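Local coordinates for protein aminopeptidase YwaD (Bacillus subtilis, PDB 6HC6) that removes a range of amino acids, among them arginine, lysine and leucine, from the N-terminus of peptides as a secreted, two-zinc M28-family aminopeptidase, at residues L85-Q90 against Q228-I233; A105-L110 against K203-A208; L129-L134 against A208-K213; T157-A162 against S190-G195; V245-H250 against K284-I289. One frame throughout, in Å; residues are numbered along the deposited sequence.

Contact 1 (L85-Q90 against Q228-I233)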
# COMPACT_ATOMS: atom_id res chain seq x y z
N LEU A 85 0.08 -22.24 -12.75
CA LEU A 85 1.27 -21.52 -12.28
C LEU A 85 2.02 -22.34 -11.24
O LEU A 85 1.41 -23.03 -10.42
CB LEU A 85 0.88 -20.17 -11.68
CG LEU A 85 0.31 -19.13 -12.65
CD1 LEU A 85 -0.12 -17.90 -11.90
CD2 LEU A 85 1.34 -18.78 -13.72
N ASP A 86 3.35 -22.25 -11.28
CA ASP A 86 4.20 -22.79 -10.22
C ASP A 86 4.23 -21.79 -9.07
O ASP A 86 4.82 -20.71 -9.20
CB ASP A 86 5.59 -23.07 -10.76
CG ASP A 86 6.51 -23.68 -9.72
OD1 ASP A 86 6.07 -24.65 -9.05
OD2 ASP A 86 7.65 -23.20 -9.57
N VAL A 87 3.62 -22.14 -7.94
CA VAL A 87 3.30 -21.19 -6.89
C VAL A 87 4.16 -21.47 -5.67
O VAL A 87 4.28 -22.62 -5.23
CB VAL A 87 1.81 -21.25 -6.53
CG1 VAL A 87 1.50 -20.32 -5.39
CG2 VAL A 87 0.95 -20.92 -7.73
N LYS A 88 4.75 -20.41 -5.11
CA LYS A 88 5.45 -20.49 -3.84
C LYS A 88 4.95 -19.39 -2.92
O LYS A 88 4.54 -18.32 -3.39
CB LYS A 88 6.97 -20.38 -4.00
CG LYS A 88 7.57 -21.27 -5.11
CD LYS A 88 8.30 -22.49 -4.57
CE LYS A 88 9.11 -23.19 -5.66
NZ LYS A 88 8.26 -23.94 -6.63
N VAL A 89 4.96 -19.67 -1.62
CA VAL A 89 4.64 -18.69 -0.59
C VAL A 89 5.96 -18.29 0.06
O VAL A 89 6.68 -19.14 0.59
CB VAL A 89 3.65 -19.23 0.44
CG1 VAL A 89 3.40 -18.18 1.55
CG2 VAL A 89 2.34 -19.60 -0.22
N GLN A 90 6.28 -17.01 -0.01
CA GLN A 90 7.51 -16.47 0.54
C GLN A 90 7.17 -15.68 1.80
O GLN A 90 6.54 -14.63 1.72
CB GLN A 90 8.21 -15.58 -0.49
CG GLN A 90 9.43 -14.86 0.03
CD GLN A 90 10.07 -13.98 -1.04
OE1 GLN A 90 9.50 -12.98 -1.46
NE2 GLN A 90 11.27 -14.36 -1.48
N GLN A 228 3.51 -12.37 3.91
CA GLN A 228 3.99 -13.28 2.89
C GLN A 228 3.67 -12.73 1.52
O GLN A 228 2.74 -11.93 1.35
CB GLN A 228 3.41 -14.69 3.05
CG GLN A 228 1.90 -14.74 3.17
CD GLN A 228 1.41 -14.21 4.51
OE1 GLN A 228 1.95 -14.55 5.56
NE2 GLN A 228 0.40 -13.34 4.47
N ASN A 229 4.45 -13.17 0.55
CA ASN A 229 4.21 -12.90 -0.86
C ASN A 229 3.79 -14.21 -1.50
O ASN A 229 4.21 -15.29 -1.07
CB ASN A 229 5.46 -12.37 -1.56
CG ASN A 229 6.01 -11.12 -0.91
OD1 ASN A 229 5.25 -10.24 -0.51
ND2 ASN A 229 7.33 -11.02 -0.81
N ILE A 230 2.94 -14.12 -2.51
CA ILE A 230 2.49 -15.29 -3.26
C ILE A 230 2.98 -15.13 -4.69
O ILE A 230 2.60 -14.17 -5.38
CB ILE A 230 0.97 -15.45 -3.21
CG1 ILE A 230 0.50 -15.50 -1.75
CG2 ILE A 230 0.55 -16.74 -3.92
CD1 ILE A 230 0.01 -14.20 -1.23
N ILE A 231 3.83 -16.05 -5.13
CA ILE A 231 4.52 -15.94 -6.40
C ILE A 231 4.07 -17.09 -7.28
O ILE A 231 4.31 -18.26 -6.95
CB ILE A 231 6.04 -15.97 -6.22
CG1 ILE A 231 6.47 -14.92 -5.18
CG2 ILE A 231 6.72 -15.78 -7.57
CD1 ILE A 231 7.73 -15.33 -4.41
N GLY A 232 3.44 -16.77 -8.40
CA GLY A 232 3.07 -17.78 -9.39
C GLY A 232 3.82 -17.56 -10.68
O GLY A 232 3.71 -16.50 -11.29
N ILE A 233 4.57 -18.56 -11.13
CA ILE A 233 5.50 -18.39 -12.24
C ILE A 233 5.02 -19.19 -13.44
O ILE A 233 4.70 -20.38 -13.32
CB ILE A 233 6.93 -18.78 -11.86
CG1 ILE A 233 7.39 -17.91 -10.68
CG2 ILE A 233 7.85 -18.64 -13.06
CD1 ILE A 233 8.82 -18.19 -10.23
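D86-Q90 and Q228-I233 run antiparallel as neighbouring strands, their axes 4.5 Å apart and their directions 162° from one another. Three hydrogen-bonded pairs, D86 with I233, K88 with I231 and Q90 with N229, each close a ring of two backbone bonds; between them lie the non-hydrogen-bonded pairs V87-G232 and V89-I230. In the middle ring I231 N donates to K88 O at 2.9 Å. This pairing lays strand 86-93 on the border of the mixed sheet of the peptidase domain, while strand 226-234 pairs on its other side with strand 285-291. On the face of Q90, I231 and D86, the extended Q90 chain stands beside N229, and N229 ND2 donates to a lone pair of Q90 OE1 at 3.0 Å although the two amide planes are turned 68° apart. N229 ND2 also donates to G300 O, and N229 OD1 accepts from G292 N, whereas Q90 CB rests on I231 CD1 at 4.0 Å. Were Q90 an alanine, N229 ND2 would probably lose this acceptor and be left with G300 O. Along the same face K88 NZ reaches back to D86 OD2 in a 3.1 Å salt bridge. On the other face V87 CG1 packs against I230 CG2 at 4.0 Å, and V89 CG1, anti to its own amide nitrogen (chi1 177°), meets Q228 CB at 3.8 Å; helix 67-82 covers V87, I230 and Q228.

Contact 2 (A105-L110 against K203-A208)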
# COMPACT_ATOMS: atom_id res chain seq x y z
N ALA A 105 -10.76 12.35 30.72
CA ALA A 105 -11.94 12.91 31.38
C ALA A 105 -13.20 12.13 31.00
O ALA A 105 -14.25 12.70 30.72
CB ALA A 105 -12.09 14.39 31.05
N GLY A 106 -13.08 10.80 30.96
CA GLY A 106 -14.20 9.93 30.70
C GLY A 106 -14.59 9.78 29.25
O GLY A 106 -15.58 9.10 28.96
N ARG A 107 -13.87 10.41 28.33
CA ARG A 107 -14.12 10.28 26.91
C ARG A 107 -13.17 9.24 26.34
O ARG A 107 -11.95 9.36 26.49
CB ARG A 107 -13.94 11.63 26.22
CG ARG A 107 -14.07 11.64 24.70
CD ARG A 107 -13.53 12.97 24.16
NE ARG A 107 -13.82 13.20 22.74
CZ ARG A 107 -14.76 14.03 22.30
NH1 ARG A 107 -15.51 14.71 23.15
NH2 ARG A 107 -14.95 14.19 20.99
N ASP A 108 -13.72 8.22 25.70
CA ASP A 108 -12.90 7.23 25.01
C ASP A 108 -12.68 7.70 23.57
O ASP A 108 -13.60 8.20 22.92
CB ASP A 108 -13.55 5.85 25.04
CG ASP A 108 -13.67 5.29 26.45
OD1 ASP A 108 -12.73 5.47 27.27
OD2 ASP A 108 -14.70 4.67 26.76
N ILE A 109 -11.44 7.56 23.10
CA ILE A 109 -11.02 8.13 21.82
C ILE A 109 -10.41 7.02 20.98
O ILE A 109 -9.42 6.40 21.39
CB ILE A 109 -10.03 9.29 22.01
CG1 ILE A 109 -10.63 10.35 22.92
CG2 ILE A 109 -9.60 9.87 20.66
CD1 ILE A 109 -9.67 11.42 23.30
N LEU A 110 -10.98 6.79 19.81
CA LEU A 110 -10.43 5.83 18.87
C LEU A 110 -9.08 6.30 18.35
O LEU A 110 -8.89 7.49 18.07
CB LEU A 110 -11.38 5.64 17.69
CG LEU A 110 -12.73 5.02 18.04
CD1 LEU A 110 -13.50 4.74 16.75
CD2 LEU A 110 -12.52 3.76 18.84
N LYS A 203 -9.89 14.51 14.22
CA LYS A 203 -9.80 15.95 14.41
C LYS A 203 -10.63 16.43 15.60
O LYS A 203 -10.12 17.12 16.49
CB LYS A 203 -10.27 16.64 13.12
CG LYS A 203 -10.34 18.16 13.18
CD LYS A 203 -11.08 18.69 11.96
CE LYS A 203 -11.12 20.21 11.95
NZ LYS A 203 -9.83 20.78 11.46
N GLU A 204 -11.92 16.06 15.63
CA GLU A 204 -12.78 16.57 16.70
C GLU A 204 -12.34 16.05 18.06
O GLU A 204 -12.53 16.73 19.08
CB GLU A 204 -14.24 16.21 16.42
CG GLU A 204 -14.55 14.72 16.45
CD GLU A 204 -14.37 14.05 15.10
OE1 GLU A 204 -13.71 14.65 14.22
OE2 GLU A 204 -14.90 12.93 14.93
N ASP A 205 -11.74 14.86 18.10
CA ASP A 205 -11.25 14.31 19.36
C ASP A 205 -10.03 15.08 19.85
O ASP A 205 -9.93 15.40 21.04
CB ASP A 205 -10.91 12.83 19.18
CG ASP A 205 -12.15 12.00 18.95
OD1 ASP A 205 -13.24 12.43 19.39
OD2 ASP A 205 -12.04 10.91 18.35
N GLY A 206 -9.09 15.38 18.96
CA GLY A 206 -7.93 16.16 19.37
C GLY A 206 -8.31 17.56 19.79
O GLY A 206 -7.72 18.12 20.72
N GLU A 207 -9.31 18.15 19.13
CA GLU A 207 -9.77 19.48 19.50
C GLU A 207 -10.34 19.49 20.91
O GLU A 207 -10.09 20.43 21.69
CB GLU A 207 -10.79 19.99 18.49
CG GLU A 207 -10.16 20.39 17.17
CD GLU A 207 -11.18 20.55 16.06
OE1 GLU A 207 -12.33 20.12 16.23
OE2 GLU A 207 -10.80 21.11 15.00
N ALA A 208 -11.11 18.46 21.27
CA ALA A 208 -11.56 18.31 22.64
C ALA A 208 -10.38 18.15 23.59
O ALA A 208 -10.33 18.78 24.65
CB ALA A 208 -12.51 17.13 22.76
O HOH W 1 -14.56 10.24 21.25
O HOH W 2 -10.30 9.49 17.01
O HOH W 3 -13.22 8.50 19.06
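R107 and D205 form the salt bridge at the centre of this contact. R107 NH2 meets D205 OD1 at 2.9 Å with a nearly straight N-H (168°), the oxygen lying in the guanidinium plane and being approached almost in line with its C-O bond; a second, weak bond comes from R107 NE to the same oxygen. Carboxylate and guanidinium planes stand 75° apart, a single-oxygen grip and not a flat two-by-two pairing. Over one face of the guanidinium sits A208 CB, 3.9 Å from R107 CZ, so that the charged group is held at an edge by D205 and covered on a face by the next turn of the helix. Beside it, I109 CG2 lies 3.6 Å from D205 CB, sliding past the aspartate in the opposite direction. R107 reaches this far because its chain is extended from CG to NE, with CG anti to the backbone N (chi1 175°). Three waters link D205 to the strand backbone. One donates to D205 OD1 and to D108 O, another joins D205 OD2 to L110 O, and a third donates to D205 OD2 at 2.8 Å while accepting from L110 N. Farther out, I109 pairs with L102 of strand 97-104. Side-chain and water bonds thus join strand 107-113 to helix 203-209, a helix packed on the beta-sheet of the PA domain.

Contact 3 (L129-L134 against A208-K213); sequences LYNAGL and ALTQQK
L209 and L129 meet near the C-terminal end of helix 203-209: L129 CD1 lies 4.2 Å from L209 CD2 and nearer still to L209 O. T210 follows with the main polar link. Its carbonyl oxygen takes N131 ND2 at 3.0 Å on a lone pair, with the oxygen close to the plane of the asparagine amide; N131 CG, anti to its own carbonyl carbon (chi1 -70°), brings that amide across T210, and N131 OD1 comes 3.6 Å from T210 CA. T210 OG1 meanwhile accepts from Q211 NE2 at 2.7 Å. Q211 N donates to A208 O, and Q212 NE2 reaches the same oxygen from the opposite face of its plane, which helps hold the turn together. Q212 closes the type I turn that starts at L209, its N bonding to L209 O. The Q212 side chain leads off, yet Q212 CB touches L129 CD1 at 4.0 Å, and a water lies within reach of both Q212 O and L129 O. With K213 the chain runs alongside the strand, and L129 N donates to K213 O at 2.8 Å. L150 of strand 148-152 flanks N131, L209 and T210. The whole is a helix-to-strand connection in the PA domain, where a type I turn from L209 to Q212 leads toward strand 214-222, the antiparallel neighbour of strand 125-131.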
# COMPACT_ATOMS: atom_id res chain seq x y z
N LEU A 129 -1.40 16.44 29.66
CA LEU A 129 -1.32 16.78 28.24
C LEU A 129 -0.57 18.09 28.04
O LEU A 129 -0.73 19.03 28.82
CB LEU A 129 -2.73 16.89 27.66
CG LEU A 129 -3.49 15.57 27.50
CD1 LEU A 129 -4.98 15.84 27.44
CD2 LEU A 129 -3.02 14.84 26.25
N TYR A 130 0.25 18.15 26.99
CA TYR A 130 0.97 19.37 26.63
C TYR A 130 0.60 19.74 25.20
O TYR A 130 0.85 18.97 24.28
CB TYR A 130 2.48 19.18 26.77
CG TYR A 130 3.28 20.37 26.25
CD1 TYR A 130 3.56 21.46 27.08
CD2 TYR A 130 3.73 20.42 24.94
CE1 TYR A 130 4.27 22.54 26.61
CE2 TYR A 130 4.43 21.51 24.46
CZ TYR A 130 4.70 22.56 25.30
OH TYR A 130 5.41 23.65 24.83
N ASN A 131 0.02 20.93 25.02
CA ASN A 131 -0.39 21.36 23.68
C ASN A 131 0.81 21.92 22.92
O ASN A 131 1.34 22.98 23.28
CB ASN A 131 -1.50 22.40 23.77
CG ASN A 131 -2.80 21.81 24.26
OD1 ASN A 131 -3.07 20.64 24.04
ND2 ASN A 131 -3.61 22.61 24.94
N ALA A 132 1.20 21.23 21.85
CA ALA A 132 2.41 21.56 21.12
C ALA A 132 2.13 22.12 19.73
O ALA A 132 3.06 22.22 18.92
CB ALA A 132 3.30 20.33 21.01
N GLY A 133 0.89 22.50 19.43
CA GLY A 133 0.61 23.09 18.14
C GLY A 133 0.95 22.11 17.04
O GLY A 133 0.53 20.95 17.06
N LEU A 134 1.76 22.56 16.07
CA LEU A 134 2.16 21.71 14.95
C LEU A 134 3.40 20.87 15.24
O LEU A 134 3.77 20.03 14.41
CB LEU A 134 2.40 22.56 13.70
CG LEU A 134 1.14 23.27 13.20
CD1 LEU A 134 1.48 24.29 12.12
CD2 LEU A 134 0.15 22.23 12.67
N ALA A 208 -11.11 18.46 21.27
CA ALA A 208 -11.56 18.31 22.64
C ALA A 208 -10.38 18.15 23.59
O ALA A 208 -10.33 18.78 24.65
CB ALA A 208 -12.51 17.13 22.76
N LEU A 209 -9.41 17.30 23.21
CA LEU A 209 -8.26 17.02 24.07
C LEU A 209 -7.45 18.27 24.38
O LEU A 209 -6.79 18.31 25.43
CB LEU A 209 -7.34 16.00 23.42
CG LEU A 209 -7.61 14.53 23.62
CD1 LEU A 209 -6.34 13.76 23.25
CD2 LEU A 209 -8.06 14.28 25.06
N THR A 210 -7.42 19.26 23.48
CA THR A 210 -6.67 20.47 23.78
C THR A 210 -7.20 21.19 25.01
O THR A 210 -6.52 22.08 25.53
CB THR A 210 -6.68 21.47 22.62
OG1 THR A 210 -8.01 21.98 22.42
CG2 THR A 210 -6.16 20.84 21.34
N GLN A 211 -8.38 20.83 25.50
CA GLN A 211 -8.96 21.47 26.67
C GLN A 211 -8.85 20.63 27.93
O GLN A 211 -9.30 21.09 28.99
CB GLN A 211 -10.43 21.82 26.41
CG GLN A 211 -10.70 22.48 25.07
CD GLN A 211 -9.97 23.81 24.93
OE1 GLN A 211 -10.29 24.77 25.63
NE2 GLN A 211 -8.99 23.86 24.04
N GLN A 212 -8.28 19.42 27.86
CA GLN A 212 -8.24 18.51 29.00
C GLN A 212 -6.89 18.54 29.69
O GLN A 212 -5.87 18.91 29.10
CB GLN A 212 -8.56 17.08 28.58
CG GLN A 212 -9.78 16.92 27.68
CD GLN A 212 -11.03 17.53 28.26
OE1 GLN A 212 -11.22 17.55 29.48
NE2 GLN A 212 -11.90 18.03 27.40
N LYS A 213 -6.89 18.13 30.96
CA LYS A 213 -5.67 18.18 31.75
C LYS A 213 -4.73 17.00 31.47
O LYS A 213 -3.52 17.18 31.38
CB LYS A 213 -6.02 18.23 33.24
CG LYS A 213 -6.76 19.51 33.64
CD LYS A 213 -5.84 20.70 33.62
CE LYS A 213 -6.44 21.85 34.41
NZ LYS A 213 -7.88 22.02 34.09
O HOH W 4 -3.18 20.53 29.10

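Contact 4 (T157-A162 against S190-G195); sequences TYYEKA and SGNKVG
The N-terminal turns of helix 158-167 in the PA domain pack here against the long loop between strands 172-176 and 198-201. Y159 carries most of the contact. Its ring lies almost flat against the N192 amide, the two planes 18° apart, and N192 CB sits over the ring face 3.8 Å from its centroid in a CH-pi contact; N192 CB comes closest to Y159 CE1, at 3.4 Å. Y159 CG is anti to the backbone N (chi1 174°), which swings the ring out from the helix over the loop. At the ring's edge, near its plane, V194 CG2 approaches Y159 CE1 to 4.0 Å, and the same methyl reaches A162 CB one turn along the helix. T157 and E160 form a capping box at the start of this helix: E160 N donates to T157 OG1 at 3.1 Å, and T157 N returns a bond to E160 OE2, met from above the carboxylate plane. A water accepts from both Y159 N and S190 OG, the latter at 2.9 Å, tying the first turn to the loop at S190. Farther along, G195 N donates to E166 OE2 on the same helix, while the backbone of V194 pairs with G116.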
# COMPACT_ATOMS: atom_id res chain seq x y z
N THR A 157 6.22 16.36 8.77
CA THR A 157 5.90 14.94 8.76
C THR A 157 5.58 14.45 10.17
O THR A 157 5.96 15.06 11.17
CB THR A 157 7.06 14.12 8.18
OG1 THR A 157 8.19 14.20 9.05
CG2 THR A 157 7.43 14.64 6.80
N TYR A 158 4.87 13.32 10.24
CA TYR A 158 4.55 12.74 11.54
C TYR A 158 5.81 12.37 12.30
O TYR A 158 5.89 12.55 13.52
CB TYR A 158 3.67 11.51 11.36
CG TYR A 158 2.35 11.80 10.72
CD1 TYR A 158 1.56 12.86 11.15
CD2 TYR A 158 1.88 11.01 9.69
CE1 TYR A 158 0.34 13.12 10.57
CE2 TYR A 158 0.66 11.26 9.10
CZ TYR A 158 -0.12 12.31 9.55
OH TYR A 158 -1.33 12.56 8.96
N TYR A 159 6.82 11.85 11.59
CA TYR A 159 8.07 11.51 12.26
C TYR A 159 8.71 12.74 12.88
O TYR A 159 9.15 12.71 14.04
CB TYR A 159 9.04 10.84 11.28
CG TYR A 159 10.38 10.62 11.93
CD1 TYR A 159 10.49 9.80 13.04
CD2 TYR A 159 11.52 11.28 11.48
CE1 TYR A 159 11.70 9.61 13.67
CE2 TYR A 159 12.75 11.09 12.10
CZ TYR A 159 12.83 10.25 13.20
OH TYR A 159 14.03 10.04 13.84
N GLU A 160 8.77 13.85 12.12
CA GLU A 160 9.38 15.08 12.63
C GLU A 160 8.67 15.55 13.90
O GLU A 160 9.31 15.97 14.86
CB GLU A 160 9.35 16.17 11.57
CG GLU A 160 10.59 16.21 10.68
CD GLU A 160 10.31 16.70 9.26
OE1 GLU A 160 11.10 16.37 8.34
OE2 GLU A 160 9.30 17.41 9.06
N LYS A 161 7.34 15.48 13.90
CA LYS A 161 6.58 15.85 15.09
C LYS A 161 6.94 14.95 16.26
O LYS A 161 7.24 15.43 17.36
CB LYS A 161 5.08 15.79 14.81
CG LYS A 161 4.60 16.73 13.70
CD LYS A 161 3.17 16.39 13.30
CE LYS A 161 2.70 17.27 12.15
NZ LYS A 161 2.40 18.67 12.57
N ALA A 162 6.92 13.63 16.04
CA ALA A 162 7.20 12.69 17.12
C ALA A 162 8.63 12.82 17.61
O ALA A 162 8.89 12.73 18.82
CB ALA A 162 6.92 11.26 16.68
N SER A 190 7.40 6.96 8.62
CA SER A 190 8.37 6.88 7.51
C SER A 190 9.44 5.82 7.78
O SER A 190 10.61 5.99 7.43
CB SER A 190 9.04 8.24 7.24
OG SER A 190 8.10 9.27 6.97
N GLY A 191 9.04 4.72 8.42
CA GLY A 191 9.95 3.64 8.71
C GLY A 191 10.91 3.88 9.85
O GLY A 191 11.75 3.01 10.13
N ASN A 192 10.83 5.02 10.53
CA ASN A 192 11.71 5.28 11.65
C ASN A 192 11.15 4.65 12.92
O ASN A 192 9.97 4.34 13.03
CB ASN A 192 11.91 6.77 11.85
CG ASN A 192 12.60 7.44 10.67
OD1 ASN A 192 11.94 8.05 9.83
ND2 ASN A 192 13.92 7.32 10.62
N LYS A 193 12.03 4.47 13.90
CA LYS A 193 11.63 4.00 15.21
C LYS A 193 11.59 5.18 16.17
O LYS A 193 12.48 6.04 16.14
CB LYS A 193 12.58 2.92 15.72
CG LYS A 193 12.61 1.69 14.82
CD LYS A 193 11.87 0.52 15.42
CE LYS A 193 12.68 -0.77 15.26
NZ LYS A 193 12.28 -1.84 16.22
N VAL A 194 10.55 5.24 16.98
CA VAL A 194 10.41 6.24 18.03
C VAL A 194 10.27 5.49 19.35
O VAL A 194 9.61 4.45 19.42
CB VAL A 194 9.20 7.17 17.77
CG1 VAL A 194 9.03 8.17 18.89
CG2 VAL A 194 9.39 7.90 16.45
N GLY A 195 10.91 6.02 20.39
CA GLY A 195 11.00 5.36 21.68
C GLY A 195 9.85 5.61 22.63
O GLY A 195 9.85 5.08 23.74
O HOH W 5 6.27 10.60 8.80

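Contact 5 (V245-H250 against K284-I289). With ZN (zinc ion), chain D.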
# COMPACT_ATOMS: atom_id res chain seq x y z
N VAL A 245 9.68 -11.17 -16.54
CA VAL A 245 8.67 -10.11 -16.52
C VAL A 245 7.85 -10.29 -15.26
O VAL A 245 7.42 -11.42 -14.96
CB VAL A 245 7.79 -10.18 -17.78
CG1 VAL A 245 6.56 -9.24 -17.68
CG2 VAL A 245 8.62 -9.89 -19.03
N TYR A 246 7.68 -9.22 -14.48
CA TYR A 246 6.95 -9.28 -13.22
C TYR A 246 5.62 -8.55 -13.36
O TYR A 246 5.58 -7.40 -13.80
CB TYR A 246 7.77 -8.64 -12.09
CG TYR A 246 9.17 -9.20 -11.91
CD1 TYR A 246 9.42 -10.20 -10.97
CD2 TYR A 246 10.24 -8.69 -12.63
CE1 TYR A 246 10.68 -10.69 -10.77
CE2 TYR A 246 11.51 -9.18 -12.43
CZ TYR A 246 11.72 -10.18 -11.51
OH TYR A 246 12.98 -10.69 -11.30
N VAL A 247 4.52 -9.21 -12.99
CA VAL A 247 3.20 -8.59 -12.93
C VAL A 247 2.74 -8.68 -11.49
O VAL A 247 2.63 -9.79 -10.94
CB VAL A 247 2.19 -9.28 -13.87
CG1 VAL A 247 0.86 -8.51 -13.85
CG2 VAL A 247 2.74 -9.35 -15.28
N THR A 248 2.55 -7.53 -10.84
CA THR A 248 2.51 -7.51 -9.38
C THR A 248 1.41 -6.60 -8.86
O THR A 248 0.97 -5.65 -9.51
CB THR A 248 3.87 -7.09 -8.78
OG1 THR A 248 4.14 -5.72 -9.08
CG2 THR A 248 5.02 -7.97 -9.32
N ALA A 249 0.99 -6.90 -7.63
CA ALA A 249 -0.05 -6.13 -6.96
C ALA A 249 -0.02 -6.49 -5.48
O ALA A 249 0.18 -7.65 -5.14
CB ALA A 249 -1.43 -6.48 -7.54
N HIS A 250 -0.22 -5.51 -4.60
CA HIS A 250 -0.26 -5.82 -3.18
C HIS A 250 -1.67 -6.19 -2.75
O HIS A 250 -2.65 -5.63 -3.24
CB HIS A 250 0.30 -4.66 -2.34
CG HIS A 250 -0.60 -3.46 -2.20
ND1 HIS A 250 -1.49 -3.31 -1.16
CD2 HIS A 250 -0.65 -2.30 -2.90
CE1 HIS A 250 -2.11 -2.14 -1.26
NE2 HIS A 250 -1.59 -1.49 -2.29
N LYS A 284 9.58 -15.50 -22.37
CA LYS A 284 9.85 -14.85 -21.10
C LYS A 284 9.38 -15.73 -19.94
O LYS A 284 8.43 -16.51 -20.07
CB LYS A 284 9.15 -13.49 -21.00
CG LYS A 284 9.25 -12.66 -22.25
CD LYS A 284 10.64 -12.04 -22.40
CE LYS A 284 10.67 -11.05 -23.56
NZ LYS A 284 12.03 -10.49 -23.78
N GLU A 285 10.04 -15.58 -18.81
CA GLU A 285 9.55 -16.11 -17.54
C GLU A 285 8.67 -15.04 -16.91
O GLU A 285 9.14 -13.93 -16.62
CB GLU A 285 10.70 -16.48 -16.61
CG GLU A 285 10.22 -16.99 -15.26
CD GLU A 285 11.36 -17.42 -14.35
OE1 GLU A 285 11.17 -17.41 -13.11
OE2 GLU A 285 12.44 -17.75 -14.87
N ILE A 286 7.39 -15.34 -16.71
CA ILE A 286 6.46 -14.36 -16.18
C ILE A 286 6.14 -14.72 -14.73
O ILE A 286 5.66 -15.83 -14.45
CB ILE A 286 5.18 -14.26 -17.02
CG1 ILE A 286 5.53 -14.09 -18.49
CG2 ILE A 286 4.35 -13.09 -16.53
CD1 ILE A 286 4.33 -14.17 -19.41
N ARG A 287 6.42 -13.80 -13.83
CA ARG A 287 6.16 -14.00 -12.41
C ARG A 287 5.00 -13.10 -12.01
O ARG A 287 5.11 -11.87 -12.06
CB ARG A 287 7.40 -13.70 -11.59
CG ARG A 287 8.59 -14.52 -12.04
CD ARG A 287 9.75 -14.39 -11.08
NE ARG A 287 10.88 -15.21 -11.52
CZ ARG A 287 12.08 -15.18 -10.96
NH1 ARG A 287 12.32 -14.38 -9.93
NH2 ARG A 287 13.05 -15.96 -11.42
N PHE A 288 3.88 -13.71 -11.63
CA PHE A 288 2.75 -12.97 -11.09
C PHE A 288 2.88 -12.97 -9.57
O PHE A 288 2.98 -14.03 -8.95
CB PHE A 288 1.42 -13.59 -11.51
CG PHE A 288 1.24 -13.67 -12.98
CD1 PHE A 288 1.69 -14.77 -13.70
CD2 PHE A 288 0.64 -12.62 -13.67
CE1 PHE A 288 1.52 -14.85 -15.07
CE2 PHE A 288 0.48 -12.69 -15.06
CZ PHE A 288 0.92 -13.81 -15.75
N ILE A 289 2.92 -11.78 -8.98
CA ILE A 289 3.19 -11.72 -7.55
C ILE A 289 2.11 -10.91 -6.86
O ILE A 289 1.81 -9.78 -7.28
CB ILE A 289 4.57 -11.12 -7.25
CG1 ILE A 289 5.62 -11.78 -8.14
CG2 ILE A 289 4.85 -11.31 -5.77
CD1 ILE A 289 7.03 -11.39 -7.80
ZN ZN D . -2.01 0.54 -2.91
O HOH W 6 -1.84 2.51 -3.19
O HOH W 7 -1.25 1.17 -1.10
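V245-H250 and E285-I289 run side by side as parallel strands, their axes 4.7 Å apart at closest approach and only 5° from the same direction, joined by five backbone hydrogen bonds from V245 N to E285 O through A249 N to I289 O. On one face R287 CG, anti to its carbonyl carbon (chi1 -55°), sets the arginine chain beside the Y246 ring, with Y246 CE1 3.8 Å from R287 CD and the ring and guanidinium planes 84° apart. I289 CD1 lies at the ring's edge. The extended R287 chain carries its guanidinium to E285, where R287 NE (2.7 Å) and R287 NH2 both donate to E285 OE1, from above one face of the carboxylate, in a salt bridge; E312 binds R287 NH1. With a leucine at R287, E285 OE1 and E312 would probably be left without this positive partner. T248 CG2 packs on I289 CB at 3.8 Å. On the other face V247 CB touches F288 CD2 at 3.7 Å, beneath helix 260-277. The strand ends at H250, whose NE2 binds a zinc ion at 2.2 Å together with D262, D323 and two waters, while D252 holds its ND1. This is a beta-alpha-beta crossover through helix 260-277, with the M28 metal ligand H250 at the C-terminal end of its first strand.

Contacts 1 and 5 belong to one sheet of the peptidase domain and touch through G232 O and F288 N, since strands 226-234 and 285-291 are neighbours. Contact 5 is buried and parallel; contact 1 is antiparallel and more exposed along its border strand. Both rely chiefly on regular backbone bonds. Contacts 2, 3 and 4 lie in the PA-domain region, with no direct touch to the other two; contacts 2 and 4 are partly buried. Contacts 2 and 3 share helix 203-209 and A208, but one turns on a salt bridge and waters, the other on turn carbonyls at the surface. Contact 4, mainly ring packing, meets contact 3 where K161 NZ reaches L134 O.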